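Long-range contact in proline iminopeptidase (PDB 3WMR), which is a serine hydrolase of the alpha/beta hydrolase fold, an amidohydrolase that acts on polyketide substrates and probably can release N-terminal proline from peptides: residues A[254-268]-A[280-293]. Sequence-based numbering, arbitrary orientation.
Sequences IQVPTMVLIGRHDEA and VPDVRYEVLENSSH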
ATOM      1  N   ILE A 254      17.413  -7.815  -0.558  1.00 26.03           N
ATOM      2  CA  ILE A 254      16.287  -8.566   0.019  1.00 24.91           C
ATOM      3  C   ILE A 254      16.569 -10.062  -0.097  1.00 25.03           C
ATOM      4  O   ILE A 254      16.689 -10.593  -1.211  1.00 26.55           O
ATOM      5  CB  ILE A 254      14.954  -8.194  -0.666  1.00 22.91           C
ATOM      6  CG1 ILE A 254      14.602  -6.732  -0.370  1.00 22.27           C
ATOM      7  CG2 ILE A 254      13.832  -9.102  -0.190  1.00 22.77           C
ATOM      8  CD1 ILE A 254      13.502  -6.155  -1.237  1.00 21.68           C
ATOM      9  N   GLN A 255      16.678 -10.729   1.047  1.00 25.20           N
ATOM     10  CA  GLN A 255      17.058 -12.150   1.102  1.00 26.96           C
ATOM     11  C   GLN A 255      15.868 -13.102   1.195  1.00 27.32           C
ATOM     12  O   GLN A 255      15.986 -14.299   0.888  1.00 29.55           O
ATOM     13  CB  GLN A 255      17.952 -12.402   2.307  1.00 28.79           C
ATOM     14  CG  GLN A 255      19.326 -11.778   2.171  1.00 30.32           C
ATOM     15  CD  GLN A 255      20.179 -11.963   3.420  1.00 32.22           C
ATOM     16  OE1 GLN A 255      19.708 -11.771   4.533  1.00 33.14           O
ATOM     17  NE2 GLN A 255      21.446 -12.315   3.233  1.00 33.04           N
ATOM     18  N   VAL A 256      14.726 -12.581   1.623  1.00 24.63           N
ATOM     19  CA  VAL A 256      13.594 -13.455   1.898  1.00 23.77           C
ATOM     20  C   VAL A 256      12.849 -13.726   0.602  1.00 23.45           C
ATOM     21  O   VAL A 256      12.972 -12.972  -0.366  1.00 23.02           O
ATOM     22  CB  VAL A 256      12.680 -12.858   2.983  1.00 23.09           C
ATOM     23  CG1 VAL A 256      13.409 -12.838   4.315  1.00 23.09           C
ATOM     24  CG2 VAL A 256      12.196 -11.455   2.609  1.00 23.41           C
ATOM     25  N   PRO A 257      12.081 -14.821   0.571  1.00 23.13           N
ATOM     26  CA  PRO A 257      11.262 -15.034  -0.593  1.00 22.85           C
ATOM     27  C   PRO A 257      10.188 -13.940  -0.688  1.00 21.98           C
ATOM     28  O   PRO A 257       9.460 -13.662   0.280  1.00 20.75           O
ATOM     29  CB  PRO A 257      10.644 -16.426  -0.369  1.00 22.92           C
ATOM     30  CG  PRO A 257      11.128 -16.905   0.948  1.00 23.41           C
ATOM     31  CD  PRO A 257      11.797 -15.777   1.652  1.00 22.62           C
ATOM     32  N   THR A 258      10.120 -13.343  -1.868  1.00 21.78           N
ATOM     33  CA  THR A 258       9.304 -12.186  -2.132  1.00 21.61           C
ATOM     34  C   THR A 258       8.282 -12.533  -3.203  1.00 21.54           C
ATOM     35  O   THR A 258       8.589 -13.280  -4.148  1.00 22.00           O
ATOM     36  CB  THR A 258      10.193 -11.003  -2.570  1.00 21.63           C
ATOM     37  OG1 THR A 258      11.107 -10.682  -1.508  1.00 21.24           O
ATOM     38  CG2 THR A 258       9.339  -9.768  -2.903  1.00 21.84           C
ATOM     39  N   MET A 259       7.059 -12.020  -3.055  1.00 21.65           N
ATOM     40  CA  MET A 259       6.033 -12.211  -4.093  1.00 21.36           C
ATOM     41  C   MET A 259       5.562 -10.852  -4.619  1.00 21.37           C
ATOM     42  O   MET A 259       5.202  -9.974  -3.824  1.00 20.37           O
ATOM     43  CB  MET A 259       4.819 -13.006  -3.584  1.00 22.03           C
ATOM     44  CG  MET A 259       3.758 -13.204  -4.663  1.00 22.07           C
ATOM     45  SD  MET A 259       2.407 -14.364  -4.307  1.00 23.68           S
ATOM     46  CE  MET A 259       1.882 -13.730  -2.722  1.00 22.07           C
ATOM     47  N   VAL A 260       5.582 -10.691  -5.949  1.00 21.38           N
ATOM     48  CA  VAL A 260       4.997  -9.531  -6.605  1.00 22.15           C
ATOM     49  C   VAL A 260       3.600  -9.920  -7.065  1.00 22.75           C
ATOM     50  O   VAL A 260       3.449 -10.902  -7.792  1.00 22.90           O
ATOM     51  CB  VAL A 260       5.816  -9.082  -7.824  1.00 23.38           C
ATOM     52  CG1 VAL A 260       5.125  -7.924  -8.543  1.00 23.94           C
ATOM     53  CG2 VAL A 260       7.231  -8.695  -7.398  1.00 22.53           C
ATOM     54  N   LEU A 261       2.601  -9.164  -6.622  1.00 22.38           N
ATOM     55  CA  LEU A 261       1.208  -9.443  -6.934  1.00 23.62           C
ATOM     56  C   LEU A 261       0.591  -8.154  -7.423  1.00 24.11           C
ATOM     57  O   LEU A 261       0.552  -7.168  -6.684  1.00 23.26           O
ATOM     58  CB  LEU A 261       0.464  -9.949  -5.697  1.00 23.71           C
ATOM     59  CG  LEU A 261      -0.973 -10.472  -5.910  1.00 25.10           C
ATOM     60  CD1 LEU A 261      -1.257 -11.571  -4.899  1.00 25.08           C
ATOM     61  CD2 LEU A 261      -2.032  -9.383  -5.806  1.00 25.61           C
ATOM     62  N   ILE A 262       0.124  -8.163  -8.671  1.00 24.42           N
ATOM     63  CA  ILE A 262      -0.548  -7.017  -9.253  1.00 24.45           C
ATOM     64  C   ILE A 262      -1.811  -7.495  -9.945  1.00 25.29           C
ATOM     65  O   ILE A 262      -2.016  -8.715 -10.150  1.00 24.99           O
ATOM     66  CB  ILE A 262       0.354  -6.256 -10.260  1.00 25.18           C
ATOM     67  CG1 ILE A 262       0.774  -7.184 -11.407  1.00 26.06           C
ATOM     68  CG2 ILE A 262       1.603  -5.693  -9.578  1.00 24.64           C
ATOM     69  CD1 ILE A 262       1.451  -6.472 -12.552  1.00 26.22           C
ATOM     70  N   GLY A 263      -2.683  -6.547 -10.270  1.00 26.14           N
ATOM     71  CA  GLY A 263      -3.828  -6.830 -11.147  1.00 26.94           C
ATOM     72  C   GLY A 263      -3.431  -6.627 -12.596  1.00 28.77           C
ATOM     73  O   GLY A 263      -2.551  -5.821 -12.886  1.00 29.04           O
ATOM     74  N   ARG A 264      -4.083  -7.344 -13.514  1.00 30.96           N
ATOM     75  CA  ARG A 264      -3.827  -7.178 -14.953  1.00 32.76           C
ATOM     76  C   ARG A 264      -4.068  -5.720 -15.379  1.00 32.42           C
ATOM     77  O   ARG A 264      -3.300  -5.160 -16.166  1.00 31.10           O
ATOM     78  CB  ARG A 264      -4.696  -8.156 -15.776  1.00 35.20           C
ATOM     79  CG  ARG A 264      -4.567  -8.064 -17.307  1.00 37.97           C
ATOM     80  CD  ARG A 264      -3.117  -8.153 -17.806  1.00 39.70           C
ATOM     81  NE  ARG A 264      -2.569  -9.519 -17.803  1.00 42.02           N
ATOM     82  CZ  ARG A 264      -1.267  -9.839 -17.749  1.00 43.18           C
ATOM     83  NH1 ARG A 264      -0.311  -8.906 -17.661  1.00 43.28           N
ATOM     84  NH2 ARG A 264      -0.912 -11.121 -17.758  1.00 43.72           N
ATOM     85  N   HIS A 265      -5.109  -5.111 -14.809  1.00 32.89           N
ATOM     86  CA  HIS A 265      -5.510  -3.730 -15.119  1.00 32.78           C
ATOM     87  C   HIS A 265      -4.917  -2.678 -14.153  1.00 29.58           C
ATOM     88  O   HIS A 265      -5.309  -1.517 -14.176  1.00 28.37           O
ATOM     89  CB  HIS A 265      -7.042  -3.652 -15.107  1.00 34.66           C
ATOM     90  CG  HIS A 265      -7.695  -4.667 -15.993  1.00 38.01           C
ATOM     91  ND1 HIS A 265      -8.487  -5.688 -15.504  1.00 40.39           N
ATOM     92  CD2 HIS A 265      -7.651  -4.837 -17.337  1.00 39.51           C
ATOM     93  CE1 HIS A 265      -8.912  -6.432 -16.510  1.00 40.73           C
ATOM     94  NE2 HIS A 265      -8.419  -5.939 -17.633  1.00 41.28           N
ATOM     95  N   ASP A 266      -3.960  -3.096 -13.325  1.00 27.27           N
ATOM     96  CA  ASP A 266      -3.397  -2.273 -12.263  1.00 25.40           C
ATOM     97  C   ASP A 266      -2.672  -1.039 -12.815  1.00 23.98           C
ATOM     98  O   ASP A 266      -1.937  -1.129 -13.798  1.00 24.13           O
ATOM     99  CB  ASP A 266      -2.412  -3.135 -11.460  1.00 25.63           C
ATOM    100  CG  ASP A 266      -2.171  -2.645 -10.033  1.00 25.49           C
ATOM    101  OD1 ASP A 266      -2.230  -1.417  -9.734  1.00 24.91           O
ATOM    102  OD2 ASP A 266      -1.858  -3.540  -9.207  1.00 26.04           O
ATOM    103  N   GLU A 267      -2.897   0.108 -12.183  1.00 23.10           N
ATOM    104  CA  GLU A 267      -2.003   1.279 -12.356  1.00 22.57           C
ATOM    105  C   GLU A 267      -0.536   0.924 -12.050  1.00 22.93           C
ATOM    106  O   GLU A 267       0.392   1.519 -12.626  1.00 22.89           O
ATOM    107  CB  GLU A 267      -2.460   2.449 -11.487  1.00 22.20           C
ATOM    108  CG  GLU A 267      -2.768   2.119 -10.039  1.00 22.08           C
ATOM    109  CD  GLU A 267      -3.078   3.338  -9.211  1.00 21.86           C
ATOM    110  OE1 GLU A 267      -3.336   4.412  -9.787  1.00 21.61           O
ATOM    111  OE2 GLU A 267      -3.061   3.222  -7.974  1.00 22.68           O
ATOM    112  N   ALA A 268      -0.336  -0.025 -11.131  1.00 22.74           N
ATOM    113  CA  ALA A 268       0.976  -0.619 -10.900  1.00 24.08           C
ATOM    114  C   ALA A 268       1.216  -1.636 -12.010  1.00 25.13           C
ATOM    115  O   ALA A 268       0.936  -2.839 -11.849  1.00 26.18           O
ATOM    116  CB  ALA A 268       1.046  -1.257  -9.518  1.00 24.01           C
ATOM    117  N   VAL A 280      15.369  -8.582  -7.204  1.00 26.39           N
ATOM    118  CA  VAL A 280      15.157  -9.366  -5.984  1.00 26.49           C
ATOM    119  C   VAL A 280      15.525 -10.826  -6.276  1.00 26.13           C
ATOM    120  O   VAL A 280      14.898 -11.448  -7.124  1.00 26.37           O
ATOM    121  CB  VAL A 280      13.694  -9.264  -5.482  1.00 26.06           C
ATOM    122  CG1 VAL A 280      13.487 -10.104  -4.218  1.00 26.16           C
ATOM    123  CG2 VAL A 280      13.326  -7.799  -5.230  1.00 26.37           C
ATOM    124  N   PRO A 281      16.540 -11.371  -5.588  1.00 26.22           N
ATOM    125  CA  PRO A 281      17.014 -12.745  -5.865  1.00 27.00           C
ATOM    126  C   PRO A 281      15.934 -13.835  -5.849  1.00 26.98           C
ATOM    127  O   PRO A 281      15.846 -14.633  -6.794  1.00 27.67           O
ATOM    128  CB  PRO A 281      18.043 -12.988  -4.754  1.00 27.51           C
ATOM    129  CG  PRO A 281      18.546 -11.621  -4.390  1.00 27.72           C
ATOM    130  CD  PRO A 281      17.326 -10.732  -4.512  1.00 26.74           C
ATOM    131  N   ASP A 282      15.101 -13.851  -4.813  1.00 26.02           N
ATOM    132  CA  ASP A 282      14.078 -14.888  -4.670  1.00 26.16           C
ATOM    133  C   ASP A 282      12.703 -14.251  -4.805  1.00 25.75           C
ATOM    134  O   ASP A 282      12.174 -13.723  -3.822  1.00 24.26           O
ATOM    135  CB  ASP A 282      14.210 -15.577  -3.313  1.00 26.33           C
ATOM    136  CG  ASP A 282      13.234 -16.737  -3.131  1.00 27.15           C
ATOM    137  OD1 ASP A 282      12.321 -16.946  -3.972  1.00 27.78           O
ATOM    138  OD2 ASP A 282      13.403 -17.459  -2.132  1.00 28.78           O
ATOM    139  N   VAL A 283      12.128 -14.309  -6.011  1.00 26.17           N
ATOM    140  CA  VAL A 283      10.911 -13.554  -6.292  1.00 26.54           C
ATOM    141  C   VAL A 283       9.960 -14.262  -7.234  1.00 27.79           C
ATOM    142  O   VAL A 283      10.369 -14.842  -8.242  1.00 28.27           O
ATOM    143  CB  VAL A 283      11.236 -12.148  -6.841  1.00 27.51           C
ATOM    144  CG1 VAL A 283      11.956 -12.224  -8.198  1.00 29.09           C
ATOM    145  CG2 VAL A 283       9.966 -11.290  -6.922  1.00 26.41           C
ATOM    146  N   ARG A 284       8.678 -14.201  -6.898  1.00 28.33           N
ATOM    147  CA  ARG A 284       7.648 -14.833  -7.710  1.00 29.76           C
ATOM    148  C   ARG A 284       6.594 -13.805  -8.111  1.00 28.42           C
ATOM    149  O   ARG A 284       6.406 -12.810  -7.424  1.00 27.49           O
ATOM    150  CB  ARG A 284       7.062 -16.041  -6.979  1.00 32.47           C
ATOM    151  CG  ARG A 284       6.231 -15.725  -5.761  1.00 33.30           C
ATOM    152  CD  ARG A 284       5.941 -16.985  -4.947  1.00 35.45           C
ATOM    153  NE  ARG A 284       7.087 -17.392  -4.126  1.00 35.97           N
ATOM    154  CZ  ARG A 284       7.043 -18.342  -3.189  1.00 36.81           C
ATOM    155  NH1 ARG A 284       5.914 -19.007  -2.940  1.00 33.78           N
ATOM    156  NH2 ARG A 284       8.141 -18.641  -2.505  1.00 37.50           N
ATOM    157  N   TYR A 285       5.942 -14.060  -9.245  1.00 28.85           N
ATOM    158  CA  TYR A 285       5.096 -13.104  -9.945  1.00 27.95           C
ATOM    159  C   TYR A 285       3.665 -13.631 -10.130  1.00 28.46           C
ATOM    160  O   TYR A 285       3.457 -14.731 -10.673  1.00 28.36           O
ATOM    161  CB  TYR A 285       5.731 -12.853 -11.315  1.00 29.76           C
ATOM    162  CG  TYR A 285       5.146 -11.724 -12.143  1.00 29.52           C
ATOM    163  CD1 TYR A 285       4.816 -10.499 -11.565  1.00 29.64           C
ATOM    164  CD2 TYR A 285       4.981 -11.867 -13.520  1.00 30.78           C
ATOM    165  CE1 TYR A 285       4.298  -9.464 -12.329  1.00 30.35           C
ATOM    166  CE2 TYR A 285       4.477 -10.835 -14.296  1.00 31.62           C
ATOM    167  CZ  TYR A 285       4.141  -9.630 -13.688  1.00 31.21           C
ATOM    168  OH  TYR A 285       3.642  -8.598 -14.430  1.00 33.02           O
ATOM    169  N   GLU A 286       2.683 -12.853  -9.692  1.00 26.99           N
ATOM    170  CA  GLU A 286       1.283 -13.241  -9.824  1.00 28.20           C
ATOM    171  C   GLU A 286       0.485 -12.071 -10.360  1.00 28.04           C
ATOM    172  O   GLU A 286       0.609 -10.959  -9.844  1.00 26.18           O
ATOM    173  CB  GLU A 286       0.712 -13.641  -8.460  1.00 28.31           C
ATOM    174  CG  GLU A 286       1.314 -14.894  -7.869  1.00 29.07           C
ATOM    175  CD  GLU A 286       0.872 -16.169  -8.578  1.00 30.81           C
ATOM    176  OE1 GLU A 286      -0.025 -16.128  -9.449  1.00 29.63           O
ATOM    177  OE2 GLU A 286       1.439 -17.223  -8.237  1.00 34.11           O
ATOM    178  N   VAL A 287      -0.332 -12.333 -11.382  1.00 29.31           N
ATOM    179  CA  VAL A 287      -1.216 -11.329 -11.967  1.00 29.54           C
ATOM    180  C   VAL A 287      -2.652 -11.812 -11.835  1.00 30.86           C
ATOM    181  O   VAL A 287      -2.980 -12.912 -12.255  1.00 31.10           O
ATOM    182  CB  VAL A 287      -0.891 -11.084 -13.450  1.00 30.74           C
ATOM    183  CG1 VAL A 287      -1.763  -9.973 -14.021  1.00 30.55           C
ATOM    184  CG2 VAL A 287       0.585 -10.727 -13.624  1.00 30.32           C
ATOM    185  N   LEU A 288      -3.492 -11.008 -11.205  1.00 30.72           N
ATOM    186  CA  LEU A 288      -4.890 -11.337 -11.070  1.00 32.26           C
ATOM    187  C   LEU A 288      -5.629 -10.678 -12.232  1.00 32.49           C
ATOM    188  O   LEU A 288      -5.738  -9.447 -12.337  1.00 30.01           O
ATOM    189  CB  LEU A 288      -5.412 -10.935  -9.700  1.00 32.43           C
ATOM    190  CG  LEU A 288      -4.974 -11.941  -8.620  1.00 33.11           C
ATOM    191  CD1 LEU A 288      -3.472 -11.872  -8.364  1.00 31.84           C
ATOM    192  CD2 LEU A 288      -5.735 -11.738  -7.319  1.00 33.91           C
ATOM    193  N   GLU A 289      -6.115 -11.535 -13.119  1.00 34.87           N
ATOM    194  CA  GLU A 289      -6.538 -11.127 -14.459  1.00 36.11           C
ATOM    195  C   GLU A 289      -7.793 -10.271 -14.507  1.00 35.23           C
ATOM    196  O   GLU A 289      -8.027  -9.596 -15.501  1.00 34.25           O
ATOM    197  CB  GLU A 289      -6.718 -12.364 -15.346  1.00 39.15           C
ATOM    198  CG  GLU A 289      -5.448 -13.185 -15.554  1.00 40.53           C
ATOM    199  CD  GLU A 289      -4.324 -12.425 -16.254  1.00 42.89           C
ATOM    200  OE1 GLU A 289      -4.558 -11.332 -16.811  1.00 44.56           O
ATOM    201  OE2 GLU A 289      -3.179 -12.932 -16.247  1.00 45.40           O
ATOM    202  N   ASN A 290      -8.588 -10.277 -13.444  1.00 34.93           N
ATOM    203  CA  ASN A 290      -9.782  -9.434 -13.385  1.00 35.90           C
ATOM    204  C   ASN A 290      -9.704  -8.385 -12.285  1.00 34.52           C
ATOM    205  O   ASN A 290     -10.736  -7.911 -11.782  1.00 34.55           O
ATOM    206  CB  ASN A 290     -11.022 -10.302 -13.228  1.00 38.71           C
ATOM    207  CG  ASN A 290     -11.158 -11.320 -14.347  1.00 41.16           C
ATOM    208  OD1 ASN A 290     -10.783 -11.059 -15.496  1.00 43.02           O
ATOM    209  ND2 ASN A 290     -11.679 -12.483 -14.014  1.00 42.68           N
ATOM    210  N   SER A 291      -8.473  -7.994 -11.944  1.00 31.74           N
ATOM    211  CA  SER A 291      -8.230  -7.019 -10.892  1.00 29.64           C
ATOM    212  C   SER A 291      -7.429  -5.838 -11.454  1.00 28.02           C
ATOM    213  O   SER A 291      -6.753  -5.949 -12.483  1.00 27.03           O
ATOM    214  CB  SER A 291      -7.449  -7.645  -9.723  1.00 29.34           C
ATOM    215  OG  SER A 291      -8.155  -8.680  -9.057  1.00 30.17           O
ATOM    216  N   SER A 292      -7.539  -4.711 -10.769  1.00 27.27           N
ATOM    217  CA  SER A 292      -6.623  -3.594 -10.952  1.00 26.95           C
ATOM    218  C   SER A 292      -5.801  -3.428  -9.677  1.00 26.07           C
ATOM    219  O   SER A 292      -4.947  -4.262  -9.376  1.00 25.45           O
ATOM    220  CB  SER A 292      -7.381  -2.314 -11.332  1.00 27.44           C
ATOM    221  OG  SER A 292      -8.295  -1.927 -10.320  1.00 27.88           O
ATOM    222  N   HIS A 293      -6.054  -2.362  -8.931  1.00 25.55           N
ATOM    223  CA  HIS A 293      -5.196  -1.989  -7.810  1.00 24.60           C
ATOM    224  C   HIS A 293      -5.602  -2.623  -6.488  1.00 24.50           C
ATOM    225  O   HIS A 293      -4.810  -2.635  -5.535  1.00 23.27           O
ATOM    226  CB  HIS A 293      -5.185  -0.458  -7.672  1.00 24.15           C
ATOM    227  CG  HIS A 293      -4.011   0.076  -6.928  1.00 23.98           C
ATOM    228  ND1 HIS A 293      -2.719  -0.043  -7.394  1.00 24.43           N
ATOM    229  CD2 HIS A 293      -3.933   0.771  -5.772  1.00 23.89           C
ATOM    230  CE1 HIS A 293      -1.893   0.541  -6.548  1.00 23.29           C
ATOM    231  NE2 HIS A 293      -2.604   1.036  -5.552  1.00 23.97           N
TER
HETATM  232  O   HOH W   1      15.210 -12.497  -2.093  1.00 21.23           O
HETATM  233  O   HOH W   2       9.677 -16.143  -3.984  1.00 23.13           O
HETATM  234  O   HOH W   3       2.881  -9.040 -16.733  1.00 40.02           O
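Val260 fits between two neighbours of the adjoining strand, its CG2 3.8 Å from Val283 CG2 and its CG1 at the edge of the Tyr285 ring. The parallel strands 258-263 and 283-288, joined by helix 270-279 in a beta-alpha-beta crossover, form the end of the alpha/beta hydrolase sheet, with 283-288 as its edge strand. Ile262 continues this helix-covered face, its CD1 3.6 Å from Tyr285 OH; the beta-branched valine and isoleucine suit an extended backbone and pack against helix 270-279. On the other face, below helix 300-312, Leu261 CG packs on Leu288 CD1. The backbone ladder runs from Thr258 N to Arg264 N. Gly263 CA lies 3.3 Å from both Ser291 O and Ser292 O, and a CB here would run into both oxygens, so glycine suits the place. At the polar edge the Arg264 chain folds back at its second and third torsions (53° and 77°), and its guanidinium grips Glu289 side-on in a salt bridge, NE to OE1 at 2.9 Å and NH2 to OE2, while Val287 CG1 covers one guanidinium face. Beyond the strand ends lies the probable catalytic triad, Asp266 and His293 with the His293 side chain about 4 Å from that of the predicted nucleophile Ser126. His293 ND1 meets Asp266 OD1 in the ring plane at 2.8 Å, nearly straight at 171°. OD1 also takes the Ala268 N-H in an Asx turn; this turn and the Gly263 N-H, which reaches OD2 on its anti lone pair, together hold the carboxylate. An alanine here would probably leave His293 ND1 without its acceptor and the imidazole free to turn. Glu267 OE2 sits over one face of that ring.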